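PDB 5CS2: histidine triad protein from Plasmodium falciparum 3D7, which probably hydrolyses diadenosine triphosphate to AMP and ADP, as a histidine triad enzyme of the Fhit type, and is bound by the antimalarial natural product cyclomarin A. Local coordinates for residues A[58-63]-A[112-117]. Numbering follows the deposited sequence.
Sequences LTTLKK and VDHVHI
Leu58 and Ile117 form an antiparallel hydrogen-bonded pair: Leu58 N gives to Ile117 O at 2.9 Å, and Ile117 N to Leu58 O. Their side chains share the sheet face packed against helix 72-93, where Leu58 CB lies 4.3 Å from Ile117 CB. Thr59 has OG1 anti to its own nitrogen (chi1 -166°), which carries the hydroxyl across to Val115 O as a donor, at 2.7 Å, and sets it over one face of the His114 ring. His114 opens the predicted His-x-His-x-His motif of the HIT family, which runs on into strand 116-122. The single N-H at His114 NE2 is shared between Thr60 O, in a bent bond (134° at the hydrogen), and Thr60 OG1, 3.0 Å from NE2 and near the ring plane. Thr60 OG1 itself donates to Lys62 O, which suits it to accept from His114, while Gly26 N donates to His114 ND1, so the imidazole has its rotation fixed from both nitrogens. The carbonyl O of His114 in turn accepts a nearly straight bond from ND1 of His116, the predicted nucleophile, a bond that probably helps orient that ring. Lys63 lays its CA over the other face of His114, 3.8 Å from the ring centroid in a CH-pi contact, and its chain, bent at the end, brings Lys63 NZ to Asp113 O at 2.9 Å.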
loop_
_atom_site.group_PDB
_atom_site.type_symbol
_atom_site.label_atom_id
_atom_site.label_comp_id
_atom_site.label_asym_id
_atom_site.label_seq_id
_atom_site.Cartn_x
_atom_site.Cartn_y
_atom_site.Cartn_z
ATOM N N LEU A 58 1.757 -10.559 -0.974
ATOM C CA LEU A 58 0.667 -10.496 -1.951
ATOM C C LEU A 58 1.295 -10.091 -3.272
ATOM O O LEU A 58 2.135 -9.191 -3.277
ATOM C CB LEU A 58 -0.394 -9.450 -1.597
ATOM C CG LEU A 58 -0.990 -9.513 -0.183
ATOM C CD1 LEU A 58 -2.153 -8.566 -0.080
ATOM C CD2 LEU A 58 -1.511 -10.886 0.167
ATOM N N THR A 59 0.919 -10.753 -4.369
ATOM C CA THR A 59 1.516 -10.377 -5.649
ATOM C C THR A 59 0.492 -10.480 -6.739
ATOM O O THR A 59 -0.578 -11.065 -6.530
ATOM C CB THR A 59 2.812 -11.184 -5.916
ATOM O OG1 THR A 59 3.540 -10.577 -6.998
ATOM C CG2 THR A 59 2.543 -12.598 -6.288
ATOM N N THR A 60 0.814 -9.945 -7.921
ATOM C CA THR A 60 -0.084 -10.008 -9.067
ATOM C C THR A 60 0.081 -11.346 -9.764
ATOM O O THR A 60 1.169 -11.900 -9.741
ATOM C CB THR A 60 0.224 -8.873 -10.053
ATOM O OG1 THR A 60 1.635 -8.885 -10.260
ATOM C CG2 THR A 60 -0.224 -7.503 -9.526
ATOM N N LEU A 61 -0.994 -11.884 -10.361
ATOM C CA LEU A 61 -0.900 -13.169 -11.060
ATOM C C LEU A 61 -0.038 -12.983 -12.322
ATOM O O LEU A 61 0.729 -13.881 -12.687
ATOM C CB LEU A 61 -2.308 -13.687 -11.422
ATOM C CG LEU A 61 -3.114 -14.308 -10.273
ATOM C CD1 LEU A 61 -4.612 -14.324 -10.581
ATOM C CD2 LEU A 61 -2.614 -15.698 -9.905
ATOM N N LYS A 62 -0.151 -11.795 -12.952
ATOM C CA LYS A 62 0.652 -11.403 -14.114
ATOM C C LYS A 62 1.955 -10.766 -13.626
ATOM O O LYS A 62 1.927 -9.897 -12.750
ATOM C CB LYS A 62 -0.138 -10.443 -15.026
ATOM C CG LYS A 62 0.623 -10.069 -16.300
ATOM C CD LYS A 62 -0.279 -9.724 -17.484
ATOM C CE LYS A 62 0.519 -9.438 -18.745
ATOM N NZ LYS A 62 1.261 -10.636 -19.241
ATOM N N LYS A 63 3.105 -11.213 -14.170
ATOM C CA LYS A 63 4.398 -10.673 -13.768
ATOM C C LYS A 63 4.544 -9.232 -14.272
ATOM O O LYS A 63 4.487 -8.979 -15.477
ATOM C CB LYS A 63 5.553 -11.553 -14.265
ATOM C CG LYS A 63 6.865 -11.244 -13.573
ATOM C CD LYS A 63 8.059 -11.614 -14.438
ATOM C CE LYS A 63 9.326 -11.007 -13.903
ATOM N NZ LYS A 63 9.516 -9.595 -14.338
ATOM N N VAL A 112 13.114 -9.681 -5.941
ATOM C CA VAL A 112 12.352 -10.417 -6.938
ATOM C C VAL A 112 11.660 -9.370 -7.809
ATOM O O VAL A 112 10.915 -8.531 -7.282
ATOM C CB VAL A 112 11.325 -11.391 -6.288
ATOM C CG1 VAL A 112 10.471 -12.061 -7.350
ATOM C CG2 VAL A 112 12.028 -12.435 -5.410
ATOM N N ASP A 113 11.902 -9.402 -9.133
ATOM C CA ASP A 113 11.399 -8.398 -10.085
ATOM C C ASP A 113 9.942 -8.593 -10.419
ATOM O O ASP A 113 9.582 -8.771 -11.566
ATOM C CB ASP A 113 12.302 -8.351 -11.340
ATOM C CG ASP A 113 13.756 -8.039 -10.985
ATOM O OD1 ASP A 113 13.992 -7.381 -9.940
ATOM O OD2 ASP A 113 14.653 -8.497 -11.713
ATOM N N HIS A 114 9.068 -8.460 -9.400
ATOM C CA HIS A 114 7.638 -8.702 -9.548
ATOM C C HIS A 114 7.017 -7.965 -8.346
ATOM O O HIS A 114 7.466 -8.186 -7.225
ATOM C CB HIS A 114 7.386 -10.232 -9.443
ATOM C CG HIS A 114 5.993 -10.689 -9.756
ATOM N ND1 HIS A 114 5.748 -11.994 -10.173
ATOM C CD2 HIS A 114 4.810 -10.027 -9.682
ATOM C CE1 HIS A 114 4.442 -12.068 -10.385
ATOM N NE2 HIS A 114 3.829 -10.921 -10.061
ATOM N N VAL A 115 6.118 -7.015 -8.617
ATOM C CA VAL A 115 5.433 -6.175 -7.607
ATOM C C VAL A 115 4.884 -7.061 -6.517
ATOM O O VAL A 115 4.129 -7.982 -6.818
ATOM C CB VAL A 115 4.232 -5.373 -8.202
ATOM C CG1 VAL A 115 3.570 -4.505 -7.116
ATOM C CG2 VAL A 115 4.651 -4.518 -9.370
ATOM N N HIS A 116 5.220 -6.764 -5.270
ATOM C CA HIS A 116 4.607 -7.512 -4.149
ATOM C C HIS A 116 4.443 -6.648 -2.901
ATOM O O HIS A 116 5.247 -5.749 -2.638
ATOM C CB HIS A 116 5.347 -8.834 -3.843
ATOM C CG HIS A 116 6.803 -8.697 -3.544
ATOM N ND1 HIS A 116 7.721 -8.425 -4.550
ATOM C CD2 HIS A 116 7.464 -8.842 -2.378
ATOM C CE1 HIS A 116 8.903 -8.386 -3.960
ATOM N NE2 HIS A 116 8.809 -8.644 -2.655
ATOM N N ILE A 117 3.405 -6.949 -2.098
ATOM C CA ILE A 117 3.194 -6.225 -0.850
ATOM C C ILE A 117 3.557 -7.152 0.294
ATOM O O ILE A 117 3.125 -8.315 0.301
ATOM C CB ILE A 117 1.699 -5.823 -0.701
ATOM C CG1 ILE A 117 1.196 -4.908 -1.848
ATOM C CG2 ILE A 117 1.446 -5.190 0.699
ATOM C CD1 ILE A 117 -0.348 -4.552 -1.865
#